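PDB 6INX: N-acetylglucosaminidase from Paenibacillus barengoltzii, which probably hydrolyses N-acetylglucosaminyl linkages in amino-sugar glycans as a member of glycoside hydrolase family 18. Local coordinates for residues A[288-291]-A[296-299]; A[280-285]-A[306-311]; A[245-248]-A[252-255]; A[183-188]-A[320-325]. All blocks are in the same frame, centred on the assembly; numbering follows the deposited sequence.

Contact 1. Residues A[288-291]-A[296-299]; sequences APYL and TFIS
Tyr290 and Phe297 lay their rings side by side on one face of a beta hairpin. The planes are turned by 30° and slid apart, with 5.6 Å between centroids, so overlap is slight. Contact is made by a corner of each ring: Phe297 CE2 comes within 3.4 Å of Tyr290 CD2. Phe297 CZ also reaches Tyr290 CB, at 3.9 Å. The approach is diagonal, since Tyr290 pairs with Ser299 and not with Phe297. Phe297 spans the offset because its CG is anti to the backbone N (chi1 176°), which brings the ring end nearer strand 288-291. With an alanine here, Tyr290 CD2 would probably lose this aromatic neighbour and the tyrosine ring would be freer to tilt. The hairpin belongs to the antiparallel sheet of the alpha+beta insertion found between the seventh and eighth barrel strands of many family 18 enzymes. Leu291 and Ile298 form its hydrogen-bonded pair. Leu291 N donates to Ile298 O at 2.9 Å, in the carbonyl plane, and Ile298 N donates back to Leu291 O at 3.0 Å. Their side chains point to the other face, CB to CB at 4.0 Å, where Leu268 and Tyr272 of helix 265-272 cover them. Farther along, one water donates to Pro289 O and also bonds Ser299 OG, which has a second partner in His198 N.

Contact 2. Residues A[280-285]-A[306-311]; sequences RYWDEE and IRYKCD
Trp282 and Tyr308 meet through their rings, and the rest of the two segments stays apart. The tight part is small. Trp282 CZ2 lies 3.5 Å from Tyr308 CE2, and Trp282 CH2 lies 3.9 Å from Tyr308 CD2. One side of the benzene part of the indole thus meets one side of the phenol. The planes are inclined by 28°, and the centroids of the six-membered ring and the phenol are 5.7 Å apart, so the rings are slid past each other with little overlap. With chi1 at 177°, Trp282 swings its CG away from its own N and extends the indole to the helix. Pro289 and Met304 also touch the tryptophan.

The polar ends are joined more loosely, through solvent. A water in the plane of the indole accepts from Trp282 NE1 at 3.0 Å and also bonds Tyr308 OH. It spans the two groups where they do not bond directly. Some polar groups are settled within their own segments. Asp283 OD1 accepts from Glu285 N at 3.0 Å, making an Asx turn at the end of the strand. Arg307 NE forms a salt bridge with Asp311 OD1 at 3.1 Å, on the syn side of the carboxylate, one turn along the helix. Lys309 turns elsewhere, to Asp301. The contact links an edge strand of the family 18 insertion sheet to helix 303-316, which leads into the last strand of the (beta/alpha)8 barrel.

Contact 3. Residues A[245-248]-A[252-255]; sequences PNVN and YQMS
Gln253 reaches from its own loop segment into the bend formed by Pro245, Val247 and Asn248. Its CB starts beside the proline ring, 4.1 Å from Pro245 CD. CG comes next, packed 3.4 Å from Val247 O, with Pro245 O a little farther off. The chain then bends at chi2 (-57°), which turns the amide along residues 247-248. Gln253 CD lies 3.8 Å from Val247 CB. At the tip the two amide atoms part ways. OE1 packs 3.5 Å from Val247 CB, an apolar neighbour. NE2 passes 3.4 Å from Val247 O at an angle too poor for a hydrogen bond, and lies 3.7 Å from Asn248 CB. Its bond goes instead to Leu251 O, which also accepts from Asn248 ND2. The two amides therefore share one carbonyl in the connecting turn. Beside them Pro245 CD comes within 3.2 Å of Met254 O. Asn246 is the centre of an inverse gamma turn, closed by a weak bond from Val247 N to Pro245 O, and this turn shapes the bend that receives the glutamine. In the assembly Tyr252 packs on Glu117 and Met254 on Phe191 of the second subunit, so this loop also lies at the dimer contact. Thr195, in another loop, accepts a hydrogen bond from Gln253 N. Both segments belong to the long loop between strands 237-241 and 260-264 of the insertion sheet.

Contact 4. Residues A[183-188]-A[320-325]; sequences MTYDMR and GVMFWE
Met322 meets the ring of Tyr185 at its edge: SD lies in the ring plane, 5.0 Å from the centroid and 82° off the normal, a Met-aromatic contact. One face of the same ring has Met183 CA above its centre. The indole of Trp324 leads away from Tyr185, with Glu325 CB over one face. Trp324 CB does the touching, 3.7 Å from Tyr185 OH. The methyl of Met322 reaches both Met183 and Tyr185. Its CE is 3.2 Å from Tyr185 OH. Met183 CG lies 3.8 Å from Met322 CE. A bend at chi2 (85°) of Met322 turns the thioether across the phenol edge. A leucine in place of Tyr185 is likely to leave a gap beside Met322 CE and Trp324 CB, where both now touch the phenol. Here the loop after barrel strand 179-183 meets the last barrel strand, 320-324. Met183 also touches Glu111, which ends the DxxDxDxE signature of family 18. As in related enzymes, Tyr185 and Trp324 probably line the sugar site. Across these two segments the phenol is held by methyl, methylene and sulfur contacts, which set its position without engaging its hydroxyl in hydrogen bonding.

How the contacts relate
Contact 4 encloses the others along the chain. Contact 3 comes first within it, then contact 2, with contact 1 nested inside contact 2. Contact 4 joins the loop after one barrel strand to the last barrel strand, its centre about 5 Å from that of the chain. Contacts 1 and 3 belong to the insertion between strands 230-235 and 320-324. Contact 2 ties that insertion to barrel helix 303-316. Contacts 1 and 2 have centres about 12 Å apart and lie on the neighbouring strands 288-292 and 279-283 of one sheet. Contact 3 lies farthest out, about 25 Å between centres from contact 4. The series therefore runs from the barrel, through the insertion sheet, to the subunit contact.

Contact 1. Residues A[288-291]-A[296-299]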
# COMPACT_ATOMS: atom_id res chain seq x y z
N ALA A 288 -9.98 11.97 12.02
CA ALA A 288 -10.34 12.44 10.69
C ALA A 288 -11.85 12.41 10.47
O ALA A 288 -12.52 11.45 10.89
CB ALA A 288 -9.66 11.58 9.61
N PRO A 289 -12.40 13.43 9.81
CA PRO A 289 -13.81 13.41 9.45
C PRO A 289 -14.04 12.77 8.09
O PRO A 289 -13.17 12.76 7.22
CB PRO A 289 -14.14 14.90 9.39
CG PRO A 289 -12.90 15.49 8.74
CD PRO A 289 -11.74 14.68 9.37
N TYR A 290 -15.24 12.24 7.91
CA TYR A 290 -15.63 11.68 6.62
C TYR A 290 -17.13 11.81 6.45
O TYR A 290 -17.88 11.92 7.43
CB TYR A 290 -15.15 10.23 6.44
CG TYR A 290 -15.66 9.21 7.45
CD1 TYR A 290 -15.10 9.14 8.72
CD2 TYR A 290 -16.63 8.28 7.10
CE1 TYR A 290 -15.54 8.18 9.64
CE2 TYR A 290 -17.07 7.32 8.01
CZ TYR A 290 -16.51 7.28 9.28
OH TYR A 290 -16.96 6.32 10.17
N LEU A 291 -17.58 11.80 5.19
CA LEU A 291 -18.99 11.92 4.84
C LEU A 291 -19.43 10.67 4.10
O LEU A 291 -18.68 10.11 3.30
CB LEU A 291 -19.23 13.11 3.91
CG LEU A 291 -18.68 14.46 4.35
CD1 LEU A 291 -19.11 15.53 3.36
CD2 LEU A 291 -19.16 14.80 5.75
N THR A 296 -21.81 7.21 -1.59
CA THR A 296 -20.65 8.04 -1.94
C THR A 296 -19.89 8.37 -0.67
O THR A 296 -20.47 8.91 0.28
CB THR A 296 -21.11 9.32 -2.64
OG1 THR A 296 -21.84 8.99 -3.84
CG2 THR A 296 -19.92 10.20 -3.02
N PHE A 297 -18.59 8.06 -0.64
CA PHE A 297 -17.74 8.26 0.52
C PHE A 297 -16.76 9.39 0.23
O PHE A 297 -16.09 9.38 -0.81
CB PHE A 297 -16.96 6.97 0.81
CG PHE A 297 -15.98 7.09 1.94
CD1 PHE A 297 -14.69 7.55 1.72
CD2 PHE A 297 -16.35 6.72 3.22
CE1 PHE A 297 -13.79 7.66 2.78
CE2 PHE A 297 -15.46 6.83 4.25
CZ PHE A 297 -14.19 7.30 4.04
N ILE A 298 -16.63 10.32 1.18
CA ILE A 298 -15.81 11.52 1.02
C ILE A 298 -14.90 11.68 2.22
O ILE A 298 -15.37 11.71 3.36
CB ILE A 298 -16.69 12.78 0.86
CG1 ILE A 298 -17.50 12.68 -0.44
CG2 ILE A 298 -15.84 14.04 0.88
CD1 ILE A 298 -18.57 13.77 -0.62
N SER A 299 -13.59 11.78 1.97
CA SER A 299 -12.59 11.99 3.01
C SER A 299 -12.05 13.41 2.90
O SER A 299 -11.76 13.88 1.80
CB SER A 299 -11.42 11.03 2.78
OG SER A 299 -10.31 11.42 3.55
O HOH W 1 -10.99 11.51 6.12

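Contact 2. Residues A[280-285]-A[306-311]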
# COMPACT_ATOMS: atom_id res chain seq x y z
N ARG A 280 -21.95 13.50 8.35
CA ARG A 280 -20.58 13.59 8.82
C ARG A 280 -20.34 12.64 9.98
O ARG A 280 -21.09 12.63 10.97
CB ARG A 280 -20.23 15.02 9.23
CG ARG A 280 -18.82 15.15 9.81
CD ARG A 280 -18.63 16.50 10.46
NE ARG A 280 -17.26 16.76 10.91
CZ ARG A 280 -16.78 16.43 12.11
NH1 ARG A 280 -17.53 15.77 12.99
NH2 ARG A 280 -15.53 16.75 12.43
N TYR A 281 -19.29 11.84 9.87
CA TYR A 281 -18.81 10.98 10.92
C TYR A 281 -17.40 11.40 11.32
O TYR A 281 -16.67 12.00 10.52
CB TYR A 281 -18.80 9.52 10.46
CG TYR A 281 -20.18 9.05 10.07
CD1 TYR A 281 -21.14 8.78 11.05
CD2 TYR A 281 -20.54 8.89 8.75
CE1 TYR A 281 -22.40 8.36 10.71
CE2 TYR A 281 -21.80 8.45 8.39
CZ TYR A 281 -22.73 8.19 9.38
OH TYR A 281 -23.99 7.77 9.03
N TRP A 282 -17.04 11.13 12.56
CA TRP A 282 -15.72 11.41 13.08
C TRP A 282 -15.05 10.09 13.44
O TRP A 282 -15.62 9.28 14.19
CB TRP A 282 -15.79 12.32 14.31
CG TRP A 282 -14.46 12.61 14.95
CD1 TRP A 282 -13.99 12.10 16.13
CD2 TRP A 282 -13.41 13.45 14.43
NE1 TRP A 282 -12.72 12.58 16.37
CE2 TRP A 282 -12.35 13.41 15.35
CE3 TRP A 282 -13.28 14.24 13.28
CZ2 TRP A 282 -11.17 14.13 15.16
CZ3 TRP A 282 -12.10 14.95 13.10
CH2 TRP A 282 -11.07 14.89 14.03
N ASP A 283 -13.87 9.86 12.88
CA ASP A 283 -13.06 8.68 13.21
C ASP A 283 -12.17 9.07 14.39
O ASP A 283 -11.17 9.78 14.22
CB ASP A 283 -12.25 8.26 11.99
CG ASP A 283 -11.52 6.96 12.19
OD1 ASP A 283 -11.08 6.69 13.32
OD2 ASP A 283 -11.37 6.21 11.20
N GLU A 284 -12.53 8.60 15.59
CA GLU A 284 -11.80 8.96 16.79
C GLU A 284 -10.41 8.35 16.85
O GLU A 284 -9.57 8.84 17.60
CB GLU A 284 -12.59 8.54 18.04
CG GLU A 284 -13.87 9.34 18.27
CD GLU A 284 -14.54 8.99 19.59
OE1 GLU A 284 -13.90 9.17 20.65
OE2 GLU A 284 -15.71 8.55 19.56
N GLU A 285 -10.15 7.30 16.08
CA GLU A 285 -8.80 6.75 16.08
C GLU A 285 -7.90 7.51 15.12
O GLU A 285 -6.80 7.93 15.50
CB GLU A 285 -8.79 5.26 15.75
CG GLU A 285 -7.41 4.65 15.93
CD GLU A 285 -7.39 3.15 15.70
OE1 GLU A 285 -8.37 2.62 15.13
OE2 GLU A 285 -6.41 2.49 16.09
N ILE A 306 -7.56 19.53 11.70
CA ILE A 306 -6.44 20.47 11.68
C ILE A 306 -5.96 20.78 13.10
O ILE A 306 -4.75 20.81 13.36
CB ILE A 306 -6.80 21.72 10.87
CG1 ILE A 306 -6.82 21.40 9.37
CG2 ILE A 306 -5.84 22.87 11.17
CD1 ILE A 306 -7.37 22.53 8.51
N ARG A 307 -6.88 20.99 14.06
CA ARG A 307 -6.42 21.22 15.43
C ARG A 307 -5.63 20.04 15.94
O ARG A 307 -4.59 20.21 16.59
CB ARG A 307 -7.57 21.55 16.40
CG ARG A 307 -7.24 21.57 17.93
CD ARG A 307 -6.29 22.72 18.17
NE ARG A 307 -5.88 22.94 19.54
CZ ARG A 307 -6.29 23.96 20.31
NH1 ARG A 307 -7.13 24.89 19.84
NH2 ARG A 307 -5.80 24.08 21.56
N TYR A 308 -6.09 18.82 15.67
CA TYR A 308 -5.34 17.65 16.09
C TYR A 308 -3.96 17.60 15.43
O TYR A 308 -2.97 17.25 16.08
CB TYR A 308 -6.12 16.36 15.81
CG TYR A 308 -7.13 16.00 16.88
CD1 TYR A 308 -6.71 15.48 18.10
CD2 TYR A 308 -8.49 16.15 16.66
CE1 TYR A 308 -7.63 15.14 19.08
CE2 TYR A 308 -9.42 15.81 17.64
CZ TYR A 308 -8.98 15.31 18.84
OH TYR A 308 -9.89 14.97 19.83
N LYS A 309 -3.88 17.97 14.15
CA LYS A 309 -2.59 18.00 13.47
C LYS A 309 -1.65 19.02 14.10
O LYS A 309 -0.45 18.76 14.26
CB LYS A 309 -2.79 18.28 11.98
CG LYS A 309 -3.44 17.13 11.20
CD LYS A 309 -3.49 17.41 9.71
CE LYS A 309 -4.11 16.23 8.96
NZ LYS A 309 -4.12 16.41 7.47
N CYS A 310 -2.18 20.18 14.48
CA CYS A 310 -1.36 21.21 15.11
C CYS A 310 -0.86 20.77 16.49
O CYS A 310 0.31 20.97 16.82
CB CYS A 310 -2.15 22.51 15.24
SG CYS A 310 -2.50 23.32 13.67
N ASP A 311 -1.74 20.15 17.29
CA ASP A 311 -1.32 19.64 18.59
C ASP A 311 -0.22 18.59 18.43
O ASP A 311 0.70 18.52 19.25
CB ASP A 311 -2.50 19.01 19.33
CG ASP A 311 -3.60 20.01 19.66
OD1 ASP A 311 -3.33 21.22 19.70
OD2 ASP A 311 -4.75 19.57 19.90
O HOH W 2 -11.22 12.49 18.92

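Contact 3. Residues A[245-248]-A[252-255]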
# COMPACT_ATOMS: atom_id res chain seq x y z
N PRO A 245 -20.50 -0.01 -1.10
CA PRO A 245 -21.54 -0.67 -0.30
C PRO A 245 -21.85 0.10 0.98
O PRO A 245 -20.96 0.67 1.62
CB PRO A 245 -20.92 -2.03 0.01
CG PRO A 245 -19.96 -2.26 -1.10
CD PRO A 245 -19.41 -0.92 -1.47
N ASN A 246 -23.12 0.06 1.38
CA ASN A 246 -23.58 0.73 2.59
C ASN A 246 -23.29 -0.15 3.81
O ASN A 246 -24.17 -0.72 4.44
CB ASN A 246 -25.06 1.08 2.47
CG ASN A 246 -25.55 1.99 3.57
OD1 ASN A 246 -24.78 2.48 4.39
ND2 ASN A 246 -26.86 2.21 3.61
N VAL A 247 -22.00 -0.25 4.12
CA VAL A 247 -21.49 -1.07 5.21
C VAL A 247 -20.43 -0.25 5.93
O VAL A 247 -19.61 0.41 5.28
CB VAL A 247 -20.88 -2.38 4.67
CG1 VAL A 247 -20.27 -3.20 5.81
CG2 VAL A 247 -21.92 -3.19 3.90
N ASN A 248 -20.43 -0.28 7.26
CA ASN A 248 -19.40 0.40 8.05
C ASN A 248 -19.31 1.89 7.73
O ASN A 248 -18.23 2.48 7.77
CB ASN A 248 -18.02 -0.26 7.88
CG ASN A 248 -17.03 0.12 8.96
OD1 ASN A 248 -17.38 0.23 10.14
ND2 ASN A 248 -15.78 0.34 8.56
N TYR A 252 -13.57 1.75 4.47
CA TYR A 252 -12.87 0.49 4.17
C TYR A 252 -13.74 -0.45 3.34
O TYR A 252 -13.77 -1.67 3.56
CB TYR A 252 -12.26 -0.18 5.42
CG TYR A 252 -11.49 0.80 6.26
CD1 TYR A 252 -10.71 1.78 5.67
CD2 TYR A 252 -11.58 0.78 7.64
CE1 TYR A 252 -10.02 2.69 6.42
CE2 TYR A 252 -10.89 1.71 8.41
CZ TYR A 252 -10.12 2.66 7.78
OH TYR A 252 -9.43 3.61 8.51
N GLN A 253 -14.46 0.12 2.38
CA GLN A 253 -15.31 -0.59 1.45
C GLN A 253 -14.73 -0.47 0.04
O GLN A 253 -13.99 0.46 -0.28
CB GLN A 253 -16.72 0.01 1.44
CG GLN A 253 -17.40 0.00 2.79
CD GLN A 253 -17.49 -1.38 3.38
OE1 GLN A 253 -17.99 -2.31 2.75
NE2 GLN A 253 -16.97 -1.54 4.60
N MET A 254 -15.10 -1.42 -0.81
CA MET A 254 -14.56 -1.47 -2.16
C MET A 254 -15.49 -0.74 -3.12
O MET A 254 -16.69 -1.02 -3.18
CB MET A 254 -14.36 -2.92 -2.62
CG MET A 254 -13.53 -3.02 -3.91
SD MET A 254 -13.59 -4.65 -4.67
CE MET A 254 -12.25 -5.45 -3.80
N SER A 255 -14.92 0.20 -3.88
CA SER A 255 -15.56 0.90 -4.98
C SER A 255 -15.16 0.25 -6.30
O SER A 255 -14.10 -0.37 -6.40
CB SER A 255 -15.06 2.35 -5.00
OG SER A 255 -15.59 3.05 -6.11

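Contact 4. Residues A[183-188]-A[320-325]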
# COMPACT_ATOMS: atom_id res chain seq x y z
N MET A 183 3.91 15.50 2.00
CA MET A 183 2.58 15.63 1.40
C MET A 183 1.68 14.55 2.00
O MET A 183 1.36 13.53 1.38
CB MET A 183 2.68 15.52 -0.12
CG MET A 183 3.26 16.79 -0.76
SD MET A 183 3.29 16.72 -2.56
CE MET A 183 4.53 15.45 -2.75
N THR A 184 1.28 14.79 3.25
CA THR A 184 0.40 13.87 3.98
C THR A 184 -1.07 14.12 3.60
O THR A 184 -1.95 14.39 4.42
CB THR A 184 0.64 13.92 5.49
OG1 THR A 184 0.49 15.26 5.98
CG2 THR A 184 2.04 13.41 5.82
N TYR A 185 -1.31 14.03 2.29
CA TYR A 185 -2.62 14.11 1.68
C TYR A 185 -2.54 13.31 0.38
O TYR A 185 -1.45 12.95 -0.08
CB TYR A 185 -3.11 15.56 1.47
CG TYR A 185 -2.11 16.55 0.91
CD1 TYR A 185 -1.71 16.50 -0.41
CD2 TYR A 185 -1.59 17.57 1.71
CE1 TYR A 185 -0.81 17.42 -0.93
CE2 TYR A 185 -0.70 18.51 1.19
CZ TYR A 185 -0.31 18.42 -0.12
OH TYR A 185 0.57 19.33 -0.65
N ASP A 186 -3.71 13.02 -0.20
CA ASP A 186 -3.80 12.04 -1.30
C ASP A 186 -3.14 10.71 -0.90
O ASP A 186 -2.66 9.97 -1.77
CB ASP A 186 -3.18 12.53 -2.62
CG ASP A 186 -3.76 13.82 -3.10
OD1 ASP A 186 -4.95 14.10 -2.84
OD2 ASP A 186 -3.01 14.57 -3.77
N MET A 187 -3.10 10.41 0.40
CA MET A 187 -2.41 9.20 0.84
C MET A 187 -3.17 7.95 0.44
O MET A 187 -2.57 6.87 0.33
CB MET A 187 -2.16 9.22 2.35
CG MET A 187 -1.08 10.24 2.75
SD MET A 187 -0.59 10.21 4.48
CE MET A 187 -2.07 10.90 5.23
N ARG A 188 -4.48 8.10 0.26
CA ARG A 188 -5.36 7.14 -0.39
C ARG A 188 -6.13 7.95 -1.42
O ARG A 188 -6.70 8.99 -1.09
CB ARG A 188 -6.33 6.55 0.63
CG ARG A 188 -5.61 5.78 1.72
CD ARG A 188 -6.51 5.47 2.92
NE ARG A 188 -5.75 4.74 3.92
CZ ARG A 188 -4.83 5.27 4.72
NH1 ARG A 188 -4.55 6.57 4.67
NH2 ARG A 188 -4.16 4.50 5.57
N GLY A 320 6.20 22.44 11.51
CA GLY A 320 4.97 23.16 11.23
C GLY A 320 4.11 22.39 10.25
O GLY A 320 4.21 21.17 10.13
N VAL A 321 3.24 23.13 9.56
CA VAL A 321 2.21 22.57 8.69
C VAL A 321 2.17 23.36 7.39
O VAL A 321 2.33 24.59 7.39
CB VAL A 321 0.82 22.61 9.37
CG1 VAL A 321 -0.26 22.00 8.44
CG2 VAL A 321 0.84 21.91 10.72
N MET A 322 1.96 22.65 6.28
CA MET A 322 1.66 23.28 5.00
C MET A 322 0.30 22.79 4.50
O MET A 322 -0.21 21.75 4.95
CB MET A 322 2.76 23.01 3.97
CG MET A 322 2.95 21.56 3.62
SD MET A 322 1.79 21.04 2.34
CE MET A 322 2.59 19.50 1.85
N PHE A 323 -0.28 23.53 3.57
CA PHE A 323 -1.57 23.14 3.03
C PHE A 323 -1.65 23.32 1.52
O PHE A 323 -1.02 24.21 0.93
CB PHE A 323 -2.74 23.86 3.72
CG PHE A 323 -2.75 25.36 3.52
CD1 PHE A 323 -3.34 25.92 2.39
CD2 PHE A 323 -2.23 26.20 4.49
CE1 PHE A 323 -3.37 27.31 2.23
CE2 PHE A 323 -2.26 27.57 4.33
CZ PHE A 323 -2.84 28.13 3.20
N TRP A 324 -2.43 22.44 0.89
CA TRP A 324 -2.84 22.55 -0.50
C TRP A 324 -4.36 22.66 -0.50
O TRP A 324 -5.03 21.76 0.02
CB TRP A 324 -2.45 21.30 -1.30
CG TRP A 324 -2.90 21.41 -2.73
CD1 TRP A 324 -4.14 21.12 -3.23
CD2 TRP A 324 -2.14 21.95 -3.81
NE1 TRP A 324 -4.18 21.40 -4.57
CE2 TRP A 324 -2.97 21.92 -4.95
CE3 TRP A 324 -0.84 22.44 -3.93
CZ2 TRP A 324 -2.54 22.37 -6.20
CZ3 TRP A 324 -0.41 22.87 -5.16
CH2 TRP A 324 -1.26 22.84 -6.28
N GLU A 325 -4.92 23.74 -1.06
CA GLU A 325 -4.26 24.92 -1.63
C GLU A 325 -5.17 26.12 -1.27
O GLU A 325 -6.36 25.94 -1.00
CB GLU A 325 -4.16 24.76 -3.16
CG GLU A 325 -3.51 25.93 -3.91
CD GLU A 325 -4.52 26.97 -4.36
OE1 GLU A 325 -5.73 26.65 -4.40
OE2 GLU A 325 -4.13 28.13 -4.66